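Side-chain contacts in glycoside hydrolase family 16 protein (Akkermansia muciniphila, PDB 6T2N), which probably cleaves beta-galactosidic linkages inside mucin O-glycan chains as an endo-acting O-glycanase, helping a gut bacterium begin mucin breakdown: residues N92-L95 against L100-E103; M128-G133 against K282-G287; T252-Y255 against G260-F263. One frame throughout, in Å; residues are numbered along the deposited sequence.

Contact 1 of 3, residues N92-L95 against L100-E103; sequences NMRL and LVLE
Arg-94 grips Glu-103 end-on with both terminal nitrogens, NH1 and NH2, and both bonds fall on one oxygen. Arg-94 NH2 to Glu-103 OE1 is the salt bridge, at 2.6 Å. OE1 lies in the guanidinium plane, yet both nitrogens approach from above the same face of the carboxylate, and the two planes are turned 50° apart. Chi1 of 49° sets Arg-94 CG between the backbone N and the carbonyl carbon, and the extended chain then passes over Val-101, whose CG1 sits over one guanidinium face. Asn-92 ND2 gives an almost straight bond of 2.9 Å to Glu-103 O, which lies in the amide plane. These residues belong to an antiparallel beta hairpin, strands 93-96 and 99-104, at the edge of a sheet of the family 16 fold. Arg-94 and Val-101 form a hydrogen-bonded pair, with Val-101 N to Arg-94 O at 2.7 Å. The other face carries Met-93 beside Leu-102, Met-93 CG to Leu-102 CD2 4.0 Å, and Leu-95 against Leu-100. Further out, Pro-90 O and Lys-91 O also accept hydrogen bonds from Arg-94 NH1. Thr-87 and Arg-89 hold Asn-92 OD1, while strand 292-302 pairs with the far side of 100-103.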
ATOM      1  N   ASN A  92      12.723  12.122  -5.199  1.00 69.06           N
ATOM      2  CA  ASN A  92      11.781  11.258  -4.412  1.00 63.88           C
ATOM      3  C   ASN A  92      11.479   9.898  -5.089  1.00 63.02           C
ATOM      4  O   ASN A  92      11.167   8.951  -4.349  1.00 65.36           O
ATOM      5  CB  ASN A  92      10.498  12.038  -4.132  1.00 62.15           C
ATOM      6  CG  ASN A  92      10.758  13.387  -3.461  1.00 65.57           C
ATOM      7  OD1 ASN A  92      10.344  14.427  -3.968  1.00 64.07           O
ATOM      8  ND2 ASN A  92      11.407  13.383  -2.296  1.00 67.89           N
ATOM      9  N   MET A  93      11.638   9.745  -6.419  1.00 67.21           N
ATOM     10  CA  MET A  93      11.147   8.590  -7.230  1.00 66.23           C
ATOM     11  C   MET A  93      12.094   8.227  -8.373  1.00 71.37           C
ATOM     12  O   MET A  93      12.210   9.025  -9.326  1.00 77.88           O
ATOM     13  CB  MET A  93       9.834   8.990  -7.898  1.00 69.44           C
ATOM     14  CG  MET A  93       8.705   8.032  -7.643  1.00 68.08           C
ATOM     15  SD  MET A  93       7.124   8.845  -7.973  1.00 72.19           S
ATOM     16  CE  MET A  93       7.170   8.740  -9.761  1.00 76.51           C
ATOM     17  N   ARG A  94      12.694   7.041  -8.375  1.00 71.16           N
ATOM     18  CA  ARG A  94      13.638   6.661  -9.469  1.00 73.07           C
ATOM     19  C   ARG A  94      14.084   5.207  -9.302  1.00 75.39           C
ATOM     20  O   ARG A  94      13.949   4.678  -8.165  1.00 72.46           O
ATOM     21  CB  ARG A  94      14.888   7.534  -9.391  1.00 72.46           C
ATOM     22  CG  ARG A  94      15.424   7.549  -7.934  1.00 69.57           C
ATOM     23  CD  ARG A  94      16.890   8.283  -7.987  1.00 75.43           C
ATOM     24  NE  ARG A  94      17.654   8.225  -6.752  1.00 74.99           N
ATOM     25  CZ  ARG A  94      17.352   8.793  -5.618  1.00 69.41           C
ATOM     26  NH1 ARG A  94      16.437   9.676  -5.593  1.00 65.74           N
ATOM     27  NH2 ARG A  94      18.142   8.694  -4.588  1.00 71.58           N
ATOM     28  N   LEU A  95      14.638   4.617 -10.378  1.00 78.06           N
ATOM     29  CA  LEU A  95      15.196   3.245 -10.372  1.00 76.91           C
ATOM     30  C   LEU A  95      16.687   3.389 -10.148  1.00 76.91           C
ATOM     31  O   LEU A  95      17.274   4.122 -10.895  1.00 79.09           O
ATOM     32  CB  LEU A  95      14.907   2.562 -11.705  1.00 81.68           C
ATOM     33  CG  LEU A  95      13.465   2.681 -12.186  1.00 82.81           C
ATOM     34  CD1 LEU A  95      13.252   1.918 -13.490  1.00 83.56           C
ATOM     35  CD2 LEU A  95      12.511   2.210 -11.092  1.00 83.42           C
ATOM     36  N   LEU A 100      12.835   0.160  -7.625  1.00 74.58           N
ATOM     37  CA  LEU A 100      12.155   1.443  -7.341  1.00 72.60           C
ATOM     38  C   LEU A 100      12.687   1.991  -6.014  1.00 72.77           C
ATOM     39  O   LEU A 100      12.668   1.232  -4.965  1.00 70.04           O
ATOM     40  CB  LEU A 100      10.649   1.217  -7.212  1.00 70.90           C
ATOM     41  CG  LEU A 100       9.858   2.453  -6.793  1.00 67.78           C
ATOM     42  CD1 LEU A 100       9.988   3.540  -7.841  1.00 68.34           C
ATOM     43  CD2 LEU A 100       8.403   2.114  -6.563  1.00 65.40           C
ATOM     44  N   VAL A 101      13.079   3.265  -6.061  1.00 69.53           N
ATOM     45  CA  VAL A 101      13.614   4.037  -4.914  1.00 70.41           C
ATOM     46  C   VAL A 101      12.577   5.122  -4.597  1.00 71.78           C
ATOM     47  O   VAL A 101      12.329   5.987  -5.492  1.00 75.47           O
ATOM     48  CB  VAL A 101      15.008   4.606  -5.250  1.00 70.86           C
ATOM     49  CG1 VAL A 101      15.661   5.308  -4.071  1.00 71.00           C
ATOM     50  CG2 VAL A 101      15.913   3.513  -5.766  1.00 72.26           C
ATOM     51  N   LEU A 102      11.974   5.075  -3.400  1.00 67.13           N
ATOM     52  CA  LEU A 102      11.151   6.183  -2.880  1.00 62.91           C
ATOM     53  C   LEU A 102      11.935   6.827  -1.755  1.00 61.47           C
ATOM     54  O   LEU A 102      12.161   6.149  -0.725  1.00 59.28           O
ATOM     55  CB  LEU A 102       9.849   5.614  -2.350  1.00 67.45           C
ATOM     56  CG  LEU A 102       9.047   4.757  -3.323  1.00 68.17           C
ATOM     57  CD1 LEU A 102       7.844   4.112  -2.621  1.00 63.56           C
ATOM     58  CD2 LEU A 102       8.614   5.603  -4.501  1.00 69.82           C
ATOM     59  N   GLU A 103      12.365   8.072  -1.984  1.00 62.63           N
ATOM     60  CA  GLU A 103      13.434   8.730  -1.197  1.00 61.67           C
ATOM     61  C   GLU A 103      13.002  10.116  -0.599  1.00 62.34           C
ATOM     62  O   GLU A 103      12.401  10.914  -1.256  1.00 63.66           O
ATOM     63  CB  GLU A 103      14.647   9.051  -2.034  1.00 64.84           C
ATOM     64  CG  GLU A 103      15.675   9.716  -1.155  1.00 66.62           C
ATOM     65  CD  GLU A 103      17.037   9.804  -1.759  1.00 63.87           C
ATOM     66  OE1 GLU A 103      17.020  10.260  -2.868  1.00 63.25           O
ATOM     67  OE2 GLU A 103      18.037   9.380  -1.102  1.00 64.54           O
TER

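Contact 2 of 3, residues M128-G133 against K282-G287; sequences MPYTSG and KAPKDG
A type I beta turn, Pro-284 to Gly-287, receives the hydroxyl of Tyr-130 from the strand region 127-136. Tyr-130 OH donates to Pro-284 O at 2.9 Å. The hydroxyl lies in the carbonyl plane, on a lone pair, with a C=O...O angle of 139°. Pro-284 O also accepts the closing bond of the turn, from Gly-287 N at 3.1 Å. Two donors therefore grip one oxygen, one from inside the turn and one from across the contact. Pro-284 O lies near the plane of the tyrosine ring, at its edge. The CB of Ala-283 points toward the 128-133 segment, but its modelled approach to the tyrosine ring is too close to be relied on. Gly-287 CA comes to 3.5 Å from Tyr-130 OH, and Pro-284 CD touches that hydroxyl too.

The turn belongs to the long loop between strands 267-275 and 292-302. Tyr-130 lies where strand 127-136 of the mixed sheet is interrupted, just before the short run 131-132. The contact thus joins that sheet to a loop far along the chain in the family 16 domain. Chi1 of -66° puts Tyr-130 CG opposite the carbonyl carbon, and the ring then extends to bring its hydroxyl to the turn. A phenylalanine in its place would probably leave Pro-284 O with one donor fewer and the turn less firmly tied to the strand.

Around the ring, Tyr-290 and Phe-106 both make edge-to-face stacks with Tyr-130. Val-275 touches both Tyr-130 and Ala-283, so strand 267-275 borders the contact. At the start of the 282-287 segment, Gln-83 OE1 accepts a hydrogen bond from Ala-283 N.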
ATOM      1  N   MET A 128       4.961  21.905   3.114  1.00 62.50           N
ATOM      2  CA  MET A 128       5.300  20.811   4.052  1.00 59.72           C
ATOM      3  C   MET A 128       6.804  20.851   4.242  1.00 60.02           C
ATOM      4  O   MET A 128       7.483  21.200   3.287  1.00 62.66           O
ATOM      5  CB  MET A 128       4.867  19.470   3.460  1.00 59.85           C
ATOM      6  CG  MET A 128       3.370  19.181   3.647  1.00 60.31           C
ATOM      7  SD  MET A 128       2.956  19.010   5.380  1.00 60.31           S
ATOM      8  CE  MET A 128       1.732  17.712   5.274  1.00 57.77           C
ATOM      9  N   PRO A 129       7.391  20.541   5.429  1.00 61.21           N
ATOM     10  CA  PRO A 129       8.822  20.209   5.490  1.00 64.21           C
ATOM     11  C   PRO A 129       8.793  18.857   4.773  1.00 66.77           C
ATOM     12  O   PRO A 129       7.677  18.380   4.560  1.00 74.48           O
ATOM     13  CB  PRO A 129       9.118  20.169   6.995  1.00 62.43           C
ATOM     14  CG  PRO A 129       7.805  19.785   7.634  1.00 58.64           C
ATOM     15  CD  PRO A 129       6.724  20.336   6.728  1.00 59.39           C
ATOM     16  N   TYR A 130       9.880  18.162   4.489  1.00 65.35           N
ATOM     17  CA  TYR A 130       9.712  16.699   4.026  1.00 63.78           C
ATOM     18  C   TYR A 130       8.857  16.409   2.746  1.00 61.19           C
ATOM     19  O   TYR A 130       7.670  16.601   2.652  1.00 53.94           O
ATOM     20  CB  TYR A 130       9.042  15.707   5.004  1.00 54.84           C
ATOM     21  CG  TYR A 130       9.868  15.452   6.247  1.00 55.84           C
ATOM     22  CD1 TYR A 130      11.082  14.708   6.214  1.00 56.77           C
ATOM     23  CD2 TYR A 130       9.594  16.182   7.377  1.00 59.35           C
ATOM     24  CE1 TYR A 130      11.957  14.634   7.314  1.00 60.01           C
ATOM     25  CE2 TYR A 130      10.466  16.132   8.481  1.00 64.19           C
ATOM     26  CZ  TYR A 130      11.646  15.357   8.450  1.00 65.02           C
ATOM     27  OH  TYR A 130      12.407  15.372   9.585  1.00 71.11           O
ATOM     28  N   THR A 131       9.638  15.981   1.703  1.00 63.16           N
ATOM     29  CA  THR A 131       9.161  15.484   0.392  1.00 60.86           C
ATOM     30  C   THR A 131       9.386  13.986   0.456  1.00 56.57           C
ATOM     31  O   THR A 131      10.270  13.555   1.210  1.00 59.43           O
ATOM     32  CB  THR A 131       9.912  16.191  -0.745  1.00 63.36           C
ATOM     33  OG1 THR A 131      11.305  16.031  -0.504  1.00 66.48           O
ATOM     34  CG2 THR A 131       9.656  17.677  -0.800  1.00 63.44           C
ATOM     35  N   SER A 132       8.575  13.218  -0.227  1.00 52.45           N
ATOM     36  CA  SER A 132       8.839  11.774  -0.373  1.00 52.56           C
ATOM     37  C   SER A 132       8.168  11.344  -1.670  1.00 52.73           C
ATOM     38  O   SER A 132       7.614  12.262  -2.364  1.00 52.23           O
ATOM     39  CB  SER A 132       8.372  11.013   0.865  1.00 53.55           C
ATOM     40  OG  SER A 132       8.801   9.647   0.831  1.00 52.19           O
ATOM     41  N   GLY A 133       8.141  10.028  -1.921  1.00 52.82           N
ATOM     42  CA  GLY A 133       7.449   9.430  -3.096  1.00 56.73           C
ATOM     43  C   GLY A 133       6.334   8.438  -2.753  1.00 56.61           C
ATOM     44  O   GLY A 133       6.424   7.721  -1.756  1.00 56.55           O
ATOM     45  N   LYS A 282       7.037  11.907  15.176  1.00 67.48           N
ATOM     46  CA  LYS A 282       7.210  12.878  14.073  1.00 70.28           C
ATOM     47  C   LYS A 282       8.719  12.947  13.771  1.00 65.01           C
ATOM     48  O   LYS A 282       9.533  12.689  14.646  1.00 65.27           O
ATOM     49  CB  LYS A 282       6.406  14.131  14.447  1.00 75.21           C
ATOM     50  CG  LYS A 282       4.947  13.802  14.823  1.00 81.06           C
ATOM     51  CD  LYS A 282       3.874  14.262  13.845  1.00 84.71           C
ATOM     52  CE  LYS A 282       3.891  15.786  13.703  1.00 94.71           C
ATOM     53  NZ  LYS A 282       2.874  16.347  12.769  1.00 95.01           N
ATOM     54  N   ALA A 283       9.080  13.119  12.516  1.00 61.23           N
ATOM     55  CA  ALA A 283      10.473  13.289  12.078  1.00 64.17           C
ATOM     56  C   ALA A 283      11.067  14.583  12.664  1.00 67.07           C
ATOM     57  O   ALA A 283      10.349  15.517  12.974  1.00 67.19           O
ATOM     58  CB  ALA A 283      10.454  13.291  10.582  1.00 63.70           C
ATOM     59  N   PRO A 284      12.390  14.721  12.890  1.00 71.34           N
ATOM     60  CA  PRO A 284      12.898  15.884  13.630  1.00 75.31           C
ATOM     61  C   PRO A 284      12.644  17.228  12.937  1.00 75.60           C
ATOM     62  O   PRO A 284      12.629  17.240  11.768  1.00 74.28           O
ATOM     63  CB  PRO A 284      14.401  15.623  13.718  1.00 78.04           C
ATOM     64  CG  PRO A 284      14.524  14.113  13.533  1.00 77.42           C
ATOM     65  CD  PRO A 284      13.456  13.770  12.515  1.00 73.13           C
ATOM     66  N   LYS A 285      12.456  18.307  13.695  1.00 82.35           N
ATOM     67  CA  LYS A 285      12.176  19.669  13.166  1.00 85.75           C
ATOM     68  C   LYS A 285      13.280  20.051  12.167  1.00 86.50           C
ATOM     69  O   LYS A 285      12.975  20.775  11.218  1.00 87.64           O
ATOM     70  CB  LYS A 285      12.091  20.702  14.303  1.00 95.17           C
ATOM     71  CG  LYS A 285      11.055  21.800  14.052  1.00105.38           C
ATOM     72  CD  LYS A 285      11.271  23.168  14.714  1.00110.94           C
ATOM     73  CE  LYS A 285      10.315  24.207  14.147  1.00110.71           C
ATOM     74  NZ  LYS A 285      10.139  25.357  15.064  1.00114.92           N
ATOM     75  N   ASP A 286      14.501  19.534  12.366  1.00 84.84           N
ATOM     76  CA  ASP A 286      15.749  19.891  11.640  1.00 79.42           C
ATOM     77  C   ASP A 286      16.133  18.836  10.576  1.00 77.32           C
ATOM     78  O   ASP A 286      17.167  19.045   9.925  1.00 78.88           O
ATOM     79  CB  ASP A 286      16.864  20.064  12.667  1.00 81.23           C
ATOM     80  CG  ASP A 286      17.355  18.790  13.345  1.00 81.72           C
ATOM     81  OD1 ASP A 286      16.660  17.772  13.340  1.00 80.90           O
ATOM     82  OD2 ASP A 286      18.450  18.836  13.882  1.00 87.33           O
ATOM     83  N   GLY A 287      15.376  17.742  10.398  1.00 70.84           N
ATOM     84  CA  GLY A 287      15.623  16.750   9.334  1.00 70.02           C
ATOM     85  C   GLY A 287      16.775  15.787   9.645  1.00 74.22           C
ATOM     86  O   GLY A 287      17.305  15.129   8.700  1.00 71.55           O
TER

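Contact 3 of 3, residues T252-Y255 against G260-F263; sequences TTNY and GNPF
Tyr-255 and Pro-262 meet at about a right angle, with the proline laid over one face of the ring. Pro-262 CD makes a CH-pi contact 3.7 Å from the centroid of the Tyr-255 ring, 26° off the ring normal. Pro-262 CD is displaced toward the rim and comes within 3.4 Å of Tyr-255 CE2. Pro-262 CG sits near the hydroxyl end, 3.4 Å from Tyr-255 OH. With its CG beside the backbone N (chi1 -78°), Tyr-255 turns one face of its ring to Pro-262. Thr-253 and Phe-263 also cross at about a right angle. Here the phenyl group offers its edge: Phe-263 CD2 is 3.5 Å from Thr-253 OG1, and CG2 of the threonine packs nearby. The side chain of Asn-261 crosses Thr-253 obliquely. Asn-261 CA makes a CA-H...O contact of 3.4 Å with Thr-253 O. Both segments belong to one loop that doubles back between strands 243-249 and 267-275. Tyr-255 OH is hydrogen-bonded to Val-176 O, and its ring stacks edge-to-face with Trp-172. Ile-248, on strand 243-249, touches both Thr-253 and Phe-263, while Phe-263 O accepts a bond from Trp-231 NE1 at the end of strand 225-231.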
ATOM      1  N   THR A 252     -17.070 -13.805   6.647  1.00 75.36           N
ATOM      2  CA  THR A 252     -17.295 -12.898   7.821  1.00 71.83           C
ATOM      3  C   THR A 252     -17.244 -11.391   7.443  1.00 67.19           C
ATOM      4  O   THR A 252     -17.718 -10.550   8.253  1.00 65.53           O
ATOM      5  CB  THR A 252     -16.281 -13.168   8.935  1.00 68.24           C
ATOM      6  OG1 THR A 252     -15.086 -12.585   8.408  1.00 69.08           O
ATOM      7  CG2 THR A 252     -16.125 -14.634   9.293  1.00 67.23           C
ATOM      8  N   THR A 253     -16.764 -11.035   6.251  1.00 64.61           N
ATOM      9  CA  THR A 253     -16.801  -9.623   5.774  1.00 64.05           C
ATOM     10  C   THR A 253     -17.971  -9.411   4.801  1.00 67.18           C
ATOM     11  O   THR A 253     -17.837  -8.534   3.930  1.00 67.80           O
ATOM     12  CB  THR A 253     -15.475  -9.211   5.127  1.00 60.78           C
ATOM     13  OG1 THR A 253     -15.258  -9.784   3.829  1.00 58.81           O
ATOM     14  CG2 THR A 253     -14.311  -9.620   5.997  1.00 63.22           C
ATOM     15  N   ASN A 254     -19.089 -10.125   4.963  1.00 66.67           N
ATOM     16  CA  ASN A 254     -20.338  -9.839   4.213  1.00 66.81           C
ATOM     17  C   ASN A 254     -20.909  -8.528   4.842  1.00 64.35           C
ATOM     18  O   ASN A 254     -20.991  -8.436   6.222  1.00 64.94           O
ATOM     19  CB  ASN A 254     -21.311 -11.061   4.241  1.00 69.48           C
ATOM     20  CG  ASN A 254     -21.151 -12.071   3.060  1.00 71.18           C
ATOM     21  OD1 ASN A 254     -20.849 -11.520   1.945  1.00 70.55           O
ATOM     22  ND2 ASN A 254     -20.920 -13.228   3.168  1.00 71.22           N
ATOM     23  N   TYR A 255     -21.449  -7.648   3.990  1.00 65.69           N
ATOM     24  CA  TYR A 255     -22.115  -6.413   4.494  1.00 66.26           C
ATOM     25  C   TYR A 255     -23.605  -6.696   4.524  1.00 66.92           C
ATOM     26  O   TYR A 255     -24.003  -7.425   3.630  1.00 65.92           O
ATOM     27  CB  TYR A 255     -21.861  -5.182   3.607  1.00 66.21           C
ATOM     28  CG  TYR A 255     -20.519  -4.495   3.734  1.00 63.58           C
ATOM     29  CD1 TYR A 255     -19.815  -4.472   4.928  1.00 59.95           C
ATOM     30  CD2 TYR A 255     -19.992  -3.806   2.658  1.00 63.22           C
ATOM     31  CE1 TYR A 255     -18.612  -3.807   5.040  1.00 59.51           C
ATOM     32  CE2 TYR A 255     -18.763  -3.170   2.735  1.00 61.10           C
ATOM     33  CZ  TYR A 255     -18.085  -3.157   3.939  1.00 59.16           C
ATOM     34  OH  TYR A 255     -16.902  -2.524   4.043  1.00 52.87           O
ATOM     35  N   GLY A 260     -22.932  -6.326   0.059  1.00 82.65           N
ATOM     36  CA  GLY A 260     -22.141  -7.508  -0.347  1.00 80.29           C
ATOM     37  C   GLY A 260     -20.637  -7.253  -0.451  1.00 77.88           C
ATOM     38  O   GLY A 260     -20.171  -6.922  -1.547  1.00 81.31           O
ATOM     39  N   ASN A 261     -19.879  -7.458   0.625  1.00 73.42           N
ATOM     40  CA  ASN A 261     -18.419  -7.802   0.616  1.00 70.14           C
ATOM     41  C   ASN A 261     -17.519  -6.856  -0.185  1.00 69.31           C
ATOM     42  O   ASN A 261     -17.372  -6.991  -1.398  1.00 69.79           O
ATOM     43  CB  ASN A 261     -18.140  -9.221   0.124  1.00 67.11           C
ATOM     44  CG  ASN A 261     -17.260  -9.922   1.126  1.00 64.77           C
ATOM     45  OD1 ASN A 261     -17.710 -10.861   1.811  1.00 66.96           O
ATOM     46  ND2 ASN A 261     -16.078  -9.369   1.315  1.00 56.50           N
ATOM     47  N   PRO A 262     -16.756  -5.963   0.490  1.00 66.43           N
ATOM     48  CA  PRO A 262     -15.802  -5.112  -0.196  1.00 64.50           C
ATOM     49  C   PRO A 262     -14.543  -5.846  -0.696  1.00 66.60           C
ATOM     50  O   PRO A 262     -13.814  -5.266  -1.535  1.00 73.62           O
ATOM     51  CB  PRO A 262     -15.469  -4.136   0.929  1.00 61.12           C
ATOM     52  CG  PRO A 262     -15.457  -4.978   2.144  1.00 59.35           C
ATOM     53  CD  PRO A 262     -16.719  -5.763   1.946  1.00 63.78           C
ATOM     54  N   PHE A 263     -14.286  -7.061  -0.207  1.00 62.66           N
ATOM     55  CA  PHE A 263     -13.051  -7.826  -0.523  1.00 61.49           C
ATOM     56  C   PHE A 263     -13.227  -8.752  -1.734  1.00 64.98           C
ATOM     57  O   PHE A 263     -12.306  -9.535  -2.031  1.00 64.51           O
ATOM     58  CB  PHE A 263     -12.587  -8.570   0.730  1.00 60.40           C
ATOM     59  CG  PHE A 263     -12.054  -7.625   1.771  1.00 61.67           C
ATOM     60  CD1 PHE A 263     -11.044  -6.719   1.433  1.00 59.65           C
ATOM     61  CD2 PHE A 263     -12.531  -7.647   3.072  1.00 61.15           C
ATOM     62  CE1 PHE A 263     -10.529  -5.849   2.363  1.00 54.90           C
ATOM     63  CE2 PHE A 263     -12.023  -6.764   4.005  1.00 60.01           C
ATOM     64  CZ  PHE A 263     -11.026  -5.866   3.640  1.00 58.79           C
TER

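In the fold
From the N terminus, contact 1 comes first and closes a short hairpin, 93-96 with 99-104, in the antiparallel sheet. Contact 2 opens after it, in series. It closes a loop of 148 residues, from strand 127-136 of the mixed sheet to the loop before strand 292-302. Contact 3 falls within that span and closes a short loop between strands 243-249 and 267-275. No two contacts cross. Contacts 1 and 2 touch: Asn-92 ND2 probably bonds to Thr-131 OG1 at 3.2 Å, linking the hairpin to strand 127-136. Contact 3 lies across the chain's centre from both, with nearest atoms about 21 Å from contact 1.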